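Local coordinates for Glyoxalase/bleomycin resistance protein/dioxygenase (Nocardioides sp., PDB 4MYM), which is of unknown specific function but belongs to the glyoxalase/bleomycin resistance/dioxygenase superfamily, whose members bind or transform small molecules, at residues T113-L118 / Y126-D131; A130-P133 / R137-Y140; I139-P144 / W149-W154. One frame throughout, in Å; residues are numbered along the deposited sequence.

Contact 1: residues T113-L118 / Y126-D131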
loop_
_atom_site.group_PDB
_atom_site.type_symbol
_atom_site.label_atom_id
_atom_site.label_comp_id
_atom_site.label_asym_id
_atom_site.label_seq_id
_atom_site.Cartn_x
_atom_site.Cartn_y
_atom_site.Cartn_z
ATOM N N THR A 113 -8.184 -9.287 -20.721
ATOM C CA THR A 113 -9.480 -8.635 -20.655
ATOM C C THR A 113 -9.425 -7.338 -19.860
ATOM O O THR A 113 -9.964 -6.304 -20.278
ATOM C CB THR A 113 -10.544 -9.565 -20.000
ATOM O OG1 THR A 113 -10.744 -10.705 -20.837
ATOM C CG2 THR A 113 -11.846 -8.861 -19.864
ATOM N N ALA A 114 -8.802 -7.388 -18.691
ATOM C CA ALA A 114 -8.666 -6.180 -17.865
ATOM C C ALA A 114 -7.893 -5.085 -18.616
ATOM O O ALA A 114 -8.276 -3.918 -18.587
ATOM C CB ALA A 114 -7.971 -6.520 -16.551
ATOM N N TYR A 115 -6.821 -5.483 -19.288
ATOM C CA TYR A 115 -5.998 -4.580 -20.105
ATOM C C TYR A 115 -6.849 -3.799 -21.115
ATOM O O TYR A 115 -6.810 -2.559 -21.173
ATOM C CB TYR A 115 -4.910 -5.397 -20.804
ATOM C CG TYR A 115 -4.114 -4.651 -21.845
ATOM C CD1 TYR A 115 -3.180 -3.688 -21.472
ATOM C CD2 TYR A 115 -4.294 -4.896 -23.213
ATOM C CE1 TYR A 115 -2.438 -3.000 -22.417
ATOM C CE2 TYR A 115 -3.546 -4.210 -24.171
ATOM C CZ TYR A 115 -2.614 -3.269 -23.767
ATOM O OH TYR A 115 -1.866 -2.559 -24.693
ATOM N N GLU A 116 -7.673 -4.515 -21.881
ATOM C CA GLU A 116 -8.517 -3.844 -22.874
ATOM C C GLU A 116 -9.557 -2.909 -22.238
ATOM O O GLU A 116 -9.760 -1.802 -22.733
ATOM C CB GLU A 116 -9.179 -4.865 -23.820
ATOM C CG GLU A 116 -8.196 -5.720 -24.615
ATOM C CD GLU A 116 -7.277 -4.932 -25.560
ATOM O OE1 GLU A 116 -7.498 -3.723 -25.774
ATOM O OE2 GLU A 116 -6.321 -5.534 -26.106
ATOM N N ARG A 117 -10.181 -3.313 -21.126
ATOM C CA ARG A 117 -11.174 -2.467 -20.463
ATOM C C ARG A 117 -10.509 -1.212 -19.899
ATOM O O ARG A 117 -11.014 -0.100 -20.056
ATOM C CB ARG A 117 -11.900 -3.223 -19.326
ATOM C CG ARG A 117 -12.782 -4.370 -19.804
ATOM C CD ARG A 117 -13.579 -5.045 -18.684
ATOM N NE ARG A 117 -14.432 -6.139 -19.192
ATOM C CZ ARG A 117 -15.737 -6.050 -19.486
ATOM N NH1 ARG A 117 -16.414 -4.910 -19.332
ATOM N NH2 ARG A 117 -16.385 -7.124 -19.935
ATOM N N LEU A 118 -9.360 -1.393 -19.259
ATOM C CA LEU A 118 -8.660 -0.264 -18.639
ATOM C C LEU A 118 -8.107 0.687 -19.700
ATOM O O LEU A 118 -8.211 1.907 -19.579
ATOM C CB LEU A 118 -7.540 -0.772 -17.728
ATOM C CG LEU A 118 -8.007 -1.367 -16.391
ATOM C CD1 LEU A 118 -6.846 -2.020 -15.665
ATOM C CD2 LEU A 118 -8.624 -0.291 -15.512
ATOM N N TYR A 126 2.668 0.401 -19.334
ATOM C CA TYR A 126 4.073 0.368 -19.737
ATOM C C TYR A 126 4.357 -0.610 -20.874
ATOM O O TYR A 126 5.309 -0.419 -21.622
ATOM C CB TYR A 126 4.953 0.034 -18.552
ATOM C CG TYR A 126 4.977 1.135 -17.521
ATOM C CD1 TYR A 126 5.766 2.272 -17.712
ATOM C CD2 TYR A 126 4.215 1.052 -16.367
ATOM C CE1 TYR A 126 5.804 3.287 -16.774
ATOM C CE2 TYR A 126 4.252 2.058 -15.412
ATOM C CZ TYR A 126 5.062 3.171 -15.621
ATOM O OH TYR A 126 5.113 4.186 -14.695
ATOM N N SER A 127 3.554 -1.670 -20.969
ATOM C CA SER A 127 3.674 -2.675 -22.029
ATOM C C SER A 127 2.348 -3.390 -22.129
ATOM O O SER A 127 1.586 -3.402 -21.145
ATOM C CB SER A 127 4.715 -3.749 -21.703
ATOM O OG SER A 127 5.928 -3.197 -21.259
ATOM N N PRO A 128 2.066 -4.009 -23.296
ATOM C CA PRO A 128 0.904 -4.899 -23.330
ATOM C C PRO A 128 1.119 -6.102 -22.439
ATOM O O PRO A 128 2.246 -6.363 -22.008
ATOM C CB PRO A 128 0.840 -5.358 -24.805
ATOM C CG PRO A 128 1.588 -4.311 -25.559
ATOM C CD PRO A 128 2.692 -3.879 -24.624
ATOM N N PRO A 129 0.047 -6.888 -22.205
ATOM C CA PRO A 129 0.160 -8.100 -21.421
ATOM C C PRO A 129 1.347 -8.951 -21.851
ATOM O O PRO A 129 1.619 -9.068 -23.051
ATOM C CB PRO A 129 -1.160 -8.822 -21.712
ATOM C CG PRO A 129 -2.132 -7.725 -21.949
ATOM C CD PRO A 129 -1.341 -6.627 -22.627
ATOM N N ALA A 130 2.065 -9.509 -20.885
ATOM C CA ALA A 130 3.175 -10.424 -21.181
ATOM C C ALA A 130 3.379 -11.396 -20.048
ATOM O O ALA A 130 2.942 -11.146 -18.920
ATOM C CB ALA A 130 4.463 -9.643 -21.440
ATOM N N ASP A 131 4.045 -12.506 -20.360
ATOM C CA ASP A 131 4.472 -13.480 -19.371
ATOM C C ASP A 131 5.858 -13.119 -18.865
ATOM O O ASP A 131 6.766 -12.792 -19.649
ATOM C CB ASP A 131 4.467 -14.893 -19.964
ATOM C CG ASP A 131 3.078 -15.345 -20.384
ATOM O OD1 ASP A 131 2.078 -14.694 -19.986
ATOM O OD2 ASP A 131 2.977 -16.364 -21.092
#

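Contact 2: residues A130-P133 / R137-Y140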
loop_
_atom_site.group_PDB
_atom_site.type_symbol
_atom_site.label_atom_id
_atom_site.label_comp_id
_atom_site.label_asym_id
_atom_site.label_seq_id
_atom_site.Cartn_x
_atom_site.Cartn_y
_atom_site.Cartn_z
ATOM N N ALA A 130 2.065 -9.509 -20.885
ATOM C CA ALA A 130 3.175 -10.424 -21.181
ATOM C C ALA A 130 3.379 -11.396 -20.048
ATOM O O ALA A 130 2.942 -11.146 -18.920
ATOM C CB ALA A 130 4.463 -9.643 -21.440
ATOM N N ASP A 131 4.045 -12.506 -20.360
ATOM C CA ASP A 131 4.472 -13.480 -19.371
ATOM C C ASP A 131 5.858 -13.119 -18.865
ATOM O O ASP A 131 6.766 -12.792 -19.649
ATOM C CB ASP A 131 4.467 -14.893 -19.964
ATOM C CG ASP A 131 3.078 -15.345 -20.384
ATOM O OD1 ASP A 131 2.078 -14.694 -19.986
ATOM O OD2 ASP A 131 2.977 -16.364 -21.092
ATOM N N TYR A 132 6.021 -13.165 -17.547
ATOM C CA TYR A 132 7.263 -12.758 -16.925
ATOM C C TYR A 132 7.985 -13.949 -16.319
ATOM O O TYR A 132 7.374 -14.989 -16.070
ATOM C CB TYR A 132 6.989 -11.668 -15.876
ATOM C CG TYR A 132 6.635 -10.366 -16.550
ATOM C CD1 TYR A 132 7.624 -9.428 -16.848
ATOM C CD2 TYR A 132 5.338 -10.118 -16.978
ATOM C CE1 TYR A 132 7.317 -8.258 -17.500
ATOM C CE2 TYR A 132 5.019 -8.946 -17.631
ATOM C CZ TYR A 132 6.016 -8.022 -17.887
ATOM O OH TYR A 132 5.697 -6.876 -18.536
ATOM N N PRO A 133 9.296 -13.796 -16.060
ATOM C CA PRO A 133 10.102 -14.937 -15.605
ATOM C C PRO A 133 9.757 -15.461 -14.217
ATOM O O PRO A 133 10.271 -16.508 -13.819
ATOM C CB PRO A 133 11.532 -14.390 -15.627
ATOM C CG PRO A 133 11.393 -12.909 -15.633
ATOM C CD PRO A 133 10.133 -12.623 -16.369
ATOM N N ARG A 137 1.510 -13.686 -15.629
ATOM C CA ARG A 137 1.158 -12.811 -16.711
ATOM C C ARG A 137 0.725 -11.492 -16.071
ATOM O O ARG A 137 -0.177 -11.481 -15.223
ATOM C CB ARG A 137 0.038 -13.422 -17.559
ATOM C CG ARG A 137 -0.417 -12.554 -18.715
ATOM C CD ARG A 137 -1.206 -13.362 -19.740
ATOM N NE ARG A 137 -1.421 -12.645 -20.988
ATOM C CZ ARG A 137 -0.577 -12.626 -22.024
ATOM N NH1 ARG A 137 0.581 -13.263 -21.980
ATOM N NH2 ARG A 137 -0.897 -11.947 -23.125
ATOM N N CYS A 138 1.396 -10.402 -16.454
ATOM C CA CYS A 138 1.262 -9.107 -15.777
ATOM C C CYS A 138 1.053 -7.936 -16.696
ATOM O O CYS A 138 1.493 -7.942 -17.859
ATOM C CB CYS A 138 2.516 -8.801 -14.955
ATOM S SG CYS A 138 3.010 -10.123 -13.859
ATOM N N ILE A 139 0.395 -6.913 -16.151
ATOM C CA ILE A 139 0.335 -5.606 -16.777
ATOM C C ILE A 139 0.647 -4.546 -15.716
ATOM O O ILE A 139 0.340 -4.723 -14.527
ATOM C CB ILE A 139 -1.023 -5.331 -17.450
ATOM C CG1 ILE A 139 -2.187 -5.556 -16.473
ATOM C CG2 ILE A 139 -1.157 -6.230 -18.686
ATOM C CD1 ILE A 139 -3.559 -5.381 -17.091
ATOM N N TYR A 140 1.289 -3.469 -16.154
ATOM C CA TYR A 140 1.726 -2.387 -15.255
ATOM C C TYR A 140 1.271 -1.023 -15.794
ATOM O O TYR A 140 1.314 -0.796 -17.004
ATOM C CB TYR A 140 3.246 -2.429 -15.122
ATOM C CG TYR A 140 3.770 -3.719 -14.554
ATOM C CD1 TYR A 140 3.808 -3.928 -13.185
ATOM C CD2 TYR A 140 4.228 -4.737 -15.384
ATOM C CE1 TYR A 140 4.286 -5.110 -12.656
ATOM C CE2 TYR A 140 4.711 -5.918 -14.868
ATOM C CZ TYR A 140 4.724 -6.106 -13.507
ATOM O OH TYR A 140 5.180 -7.281 -13.000
HETATM O O HOH W 1 3.143 -6.455 -19.314
#

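Contact 3: residues I139-P144 / W149-W154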
loop_
_atom_site.group_PDB
_atom_site.type_symbol
_atom_site.label_atom_id
_atom_site.label_comp_id
_atom_site.label_asym_id
_atom_site.label_seq_id
_atom_site.Cartn_x
_atom_site.Cartn_y
_atom_site.Cartn_z
ATOM N N ILE A 139 0.395 -6.913 -16.151
ATOM C CA ILE A 139 0.335 -5.606 -16.777
ATOM C C ILE A 139 0.647 -4.546 -15.716
ATOM O O ILE A 139 0.340 -4.723 -14.527
ATOM C CB ILE A 139 -1.023 -5.331 -17.450
ATOM C CG1 ILE A 139 -2.187 -5.556 -16.473
ATOM C CG2 ILE A 139 -1.157 -6.230 -18.686
ATOM C CD1 ILE A 139 -3.559 -5.381 -17.091
ATOM N N TYR A 140 1.289 -3.469 -16.154
ATOM C CA TYR A 140 1.726 -2.387 -15.255
ATOM C C TYR A 140 1.271 -1.023 -15.794
ATOM O O TYR A 140 1.314 -0.796 -17.004
ATOM C CB TYR A 140 3.246 -2.429 -15.122
ATOM C CG TYR A 140 3.770 -3.719 -14.554
ATOM C CD1 TYR A 140 3.808 -3.928 -13.185
ATOM C CD2 TYR A 140 4.228 -4.737 -15.384
ATOM C CE1 TYR A 140 4.286 -5.110 -12.656
ATOM C CE2 TYR A 140 4.711 -5.918 -14.868
ATOM C CZ TYR A 140 4.724 -6.106 -13.507
ATOM O OH TYR A 140 5.180 -7.281 -13.000
ATOM N N PHE A 141 0.802 -0.137 -14.908
ATOM C CA PHE A 141 0.430 1.221 -15.257
ATOM C C PHE A 141 0.715 2.201 -14.117
ATOM O O PHE A 141 0.563 1.838 -12.944
ATOM C CB PHE A 141 -1.038 1.343 -15.727
ATOM C CG PHE A 141 -2.078 0.938 -14.706
ATOM C CD1 PHE A 141 -2.719 1.896 -13.925
ATOM C CD2 PHE A 141 -2.471 -0.384 -14.582
ATOM C CE1 PHE A 141 -3.705 1.537 -13.022
ATOM C CE2 PHE A 141 -3.462 -0.752 -13.681
ATOM C CZ PHE A 141 -4.078 0.208 -12.903
ATOM N N PRO A 142 1.152 3.430 -14.458
ATOM C CA PRO A 142 1.336 4.477 -13.460
ATOM C C PRO A 142 0.015 5.070 -12.975
ATOM O O PRO A 142 -0.953 5.164 -13.736
ATOM C CB PRO A 142 2.121 5.549 -14.223
ATOM C CG PRO A 142 1.628 5.426 -15.624
ATOM C CD PRO A 142 1.334 3.962 -15.831
ATOM N N GLY A 143 -0.029 5.442 -11.702
ATOM C CA GLY A 143 -1.110 6.276 -11.185
ATOM C C GLY A 143 -0.563 7.676 -10.922
ATOM O O GLY A 143 0.628 7.920 -11.103
ATOM N N PRO A 144 -1.433 8.601 -10.499
ATOM C CA PRO A 144 -1.064 10.009 -10.324
ATOM C C PRO A 144 -0.318 10.355 -9.011
ATOM O O PRO A 144 0.035 11.520 -8.807
ATOM C CB PRO A 144 -2.415 10.732 -10.380
ATOM C CG PRO A 144 -3.431 9.714 -9.951
ATOM C CD PRO A 144 -2.885 8.368 -10.346
ATOM N N TRP A 149 0.680 0.433 -10.623
ATOM C CA TRP A 149 -0.209 -0.701 -10.385
ATOM C C TRP A 149 0.205 -1.893 -11.226
ATOM O O TRP A 149 0.652 -1.742 -12.375
ATOM C CB TRP A 149 -1.638 -0.315 -10.749
ATOM C CG TRP A 149 -2.258 0.714 -9.831
ATOM C CD1 TRP A 149 -1.935 2.039 -9.734
ATOM C CD2 TRP A 149 -3.326 0.497 -8.902
ATOM N NE1 TRP A 149 -2.727 2.658 -8.792
ATOM C CE2 TRP A 149 -3.587 1.733 -8.263
ATOM C CE3 TRP A 149 -4.083 -0.625 -8.542
ATOM C CZ2 TRP A 149 -4.583 1.877 -7.280
ATOM C CZ3 TRP A 149 -5.054 -0.488 -7.573
ATOM C CH2 TRP A 149 -5.297 0.756 -6.950
ATOM N N GLU A 150 0.077 -3.072 -10.632
ATOM C CA GLU A 150 0.304 -4.327 -11.296
ATOM C C GLU A 150 -0.978 -5.148 -11.162
ATOM O O GLU A 150 -1.533 -5.258 -10.072
ATOM C CB GLU A 150 1.448 -5.077 -10.649
ATOM C CG GLU A 150 1.703 -6.463 -11.249
ATOM C CD GLU A 150 2.569 -7.339 -10.388
ATOM O OE1 GLU A 150 2.212 -7.565 -9.208
ATOM O OE2 GLU A 150 3.593 -7.841 -10.881
ATOM N N TYR A 151 -1.475 -5.665 -12.280
ATOM C CA TYR A 151 -2.474 -6.728 -12.261
ATOM C C TYR A 151 -1.698 -7.949 -12.707
ATOM O O TYR A 151 -0.948 -7.890 -13.689
ATOM C CB TYR A 151 -3.636 -6.456 -13.222
ATOM C CG TYR A 151 -4.656 -5.418 -12.820
ATOM C CD1 TYR A 151 -4.316 -4.297 -12.062
ATOM C CD2 TYR A 151 -5.975 -5.523 -13.255
ATOM C CE1 TYR A 151 -5.257 -3.348 -11.717
ATOM C CE2 TYR A 151 -6.916 -4.567 -12.923
ATOM C CZ TYR A 151 -6.552 -3.484 -12.146
ATOM O OH TYR A 151 -7.491 -2.527 -11.833
ATOM N N PHE A 152 -1.815 -9.049 -11.970
ATOM C CA PHE A 152 -1.056 -10.246 -12.270
ATOM C C PHE A 152 -1.924 -11.478 -12.045
ATOM O O PHE A 152 -2.874 -11.438 -11.258
ATOM C CB PHE A 152 0.242 -10.348 -11.461
ATOM C CG PHE A 152 0.051 -10.673 -9.995
ATOM C CD1 PHE A 152 -0.302 -9.681 -9.082
ATOM C CD2 PHE A 152 0.256 -11.958 -9.524
ATOM C CE1 PHE A 152 -0.482 -9.978 -7.735
ATOM C CE2 PHE A 152 0.069 -12.254 -8.177
ATOM C CZ PHE A 152 -0.283 -11.265 -7.287
ATOM N N ALA A 153 -1.594 -12.539 -12.773
ATOM C CA ALA A 153 -2.189 -13.855 -12.558
ATOM C C ALA A 153 -1.142 -14.937 -12.817
ATOM O O ALA A 153 -0.320 -14.830 -13.738
ATOM C CB ALA A 153 -3.411 -14.032 -13.432
ATOM N N TRP A 154 -1.156 -15.964 -11.972
ATOM C CA TRP A 154 -0.149 -17.007 -12.016
ATOM C C TRP A 154 -0.371 -17.904 -13.232
ATOM O O TRP A 154 -1.500 -18.242 -13.552
ATOM C CB TRP A 154 -0.187 -17.870 -10.751
ATOM C CG TRP A 154 0.184 -17.131 -9.513
ATOM C CD1 TRP A 154 -0.582 -16.962 -8.411
ATOM C CD2 TRP A 154 1.414 -16.448 -9.262
ATOM N NE1 TRP A 154 0.087 -16.213 -7.484
ATOM C CE2 TRP A 154 1.316 -15.878 -7.983
ATOM C CE3 TRP A 154 2.581 -16.248 -10.001
ATOM C CZ2 TRP A 154 2.347 -15.127 -7.416
ATOM C CZ3 TRP A 154 3.604 -15.501 -9.443
ATOM C CH2 TRP A 154 3.478 -14.952 -8.157
#

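Contact 1: residues T113-L118 / Y126-D131
Helix 108-120 meets the loop that leads into strand 130-132 through one aromatic side chain, Tyr115, laid against Pro128 and Pro129. The main interaction is a CH-pi contact: Pro129 CD stands 3.4 Å from the centroid of the Tyr115 ring and only 8° off its normal, almost directly over the centre. Proline suits this place because its CD, bonded to the amide nitrogen, carries slightly electron-poor hydrogens that the electron-rich face of a phenol accepts well. The neighbouring ring atom Pro129 CG lies 3.7 Å from Tyr115 CG, nearer the root of the aromatic ring, while the two side chains cross at about a right angle. No hydrogen bond joins the two segments. In the fold, this sets helix 108-120 against the loop just ahead of the edge strand of a mixed four-stranded sheet, and Pro129 also reaches that sheet by touching Arg137 and Ile139. With CG anti to the backbone N (chi1 171°), the Tyr115 ring extends from the helix along the loop as far as Pro128. There its OH lies 3.9 Å from Pro128 CB, the two side chains running side by side. The ring of Phe125 also meets that of Tyr115, with planes at about 60°.

Contact 2: residues A130-P133 / R137-Y140
Arg137, Tyr132 and Ala130 carry most of this hairpin contact between edge strand 130-132 and strand 136-142. Arg137 runs out with CG anti to its backbone N (chi1 179°) and its chain extended to NE, which carries its guanidinium obliquely across Asp131, CB and CG passing close to OD1. Its NH1 gives a salt bridge to Asp131 OD1 at 2.9 Å; the oxygen lies near the guanidinium plane but is itself met from above the carboxylate, 56° out of that plane. NE makes a second salt bridge, to Asp112 OD1. Tyr132 reaches back over the partner strand. Its CE2 packs 3.7 Å from Cys138 CB, with the sulfur oblique to the ring, and the edge of Tyr140 is turned to its face in a T-shaped pair, centroids 5.7 Å apart and planes at 88°. The Tyr132 hydroxyl donates to a water 2.7 Å from OH, and that water donates in turn to Cys138 O. Small Ala130 forms the hydrogen-bonded antiparallel pair with Cys138: Cys138 N to Ala130 O is 3.0 Å, whereas Ala130 N to Cys138 O is weak at 3.5 Å. Because Cys138 O also takes the water's bond, the Tyr132 hydroxyl reinforces the pairing, while the carboxylates of Asp131 and Asp112 probably hold the guanidinium in place and balance its charge.

Contact 3: residues I139-P144 / W149-W154
Ile139 and Tyr151, then Phe141 and Trp149, are the hydrogen-bonded antiparallel pairs of a hairpin at the centre of a four-stranded mixed sheet. Ile139 N reaches Tyr151 O at 3.0 Å, and Tyr151 N returns a bond to Ile139 O; Phe141 N likewise donates to Trp149 O, while Trp149 N meets Phe141 O at 2.7 Å in a nearly straight bond (173°). The aromatic contacts lie on the face that carries these same residues. Phe141 takes the tight position between its backbone N and carbonyl carbon (chi1 61°), turning its ring across the strands so that Trp149 CB comes over one face, 3.5 Å from the centroid. The indole's five-membered ring is nearly parallel but slid aside, and Tyr151 CE1 approaches the rim of Phe141, 3.7 Å from CE2. Large aromatic side chains suit this buried face, and the branched Ile139 adds CG1, 3.7 Å from Tyr151 CB. Polar chemistry belongs to the opposite face: Tyr140 and Glu150 lie side by side, and Tyr140 OH donates a weak bond to Glu150 OE2 at 2.7 Å. Glu150 OE1 is hydrogen-bonded to a bound buffer molecule, probably from the crystallisation liquor; Tyr140 may help to orient this carboxylate, consistent with Glu150 facing a pocket.

Contacts 2 and 3 pair neighbouring strands of one sheet, and contact 1 sets a helix against the loop that leads into its edge strand; the centres are about 9 Å apart in every pairing. Contacts 1 and 2 share Ala130 and Asp131, and contacts 2 and 3 share Ile139 and Tyr140. Helix 108-120 and the proline loop cover one face, where Pro129 CA lies 3.6 Å from Ile139 CG2 and Leu118 CD1 lies 3.7 Å from Tyr151 CE2. The other face bears the ligand: nearest atoms of the bound buffer molecule are about 4 Å from the Cys138 side chain of contact 2 and about 3 Å from that of Glu150 in contact 3, consistent with a pocket. Cys138 SG packs 3.8 Å from Glu150 OE2.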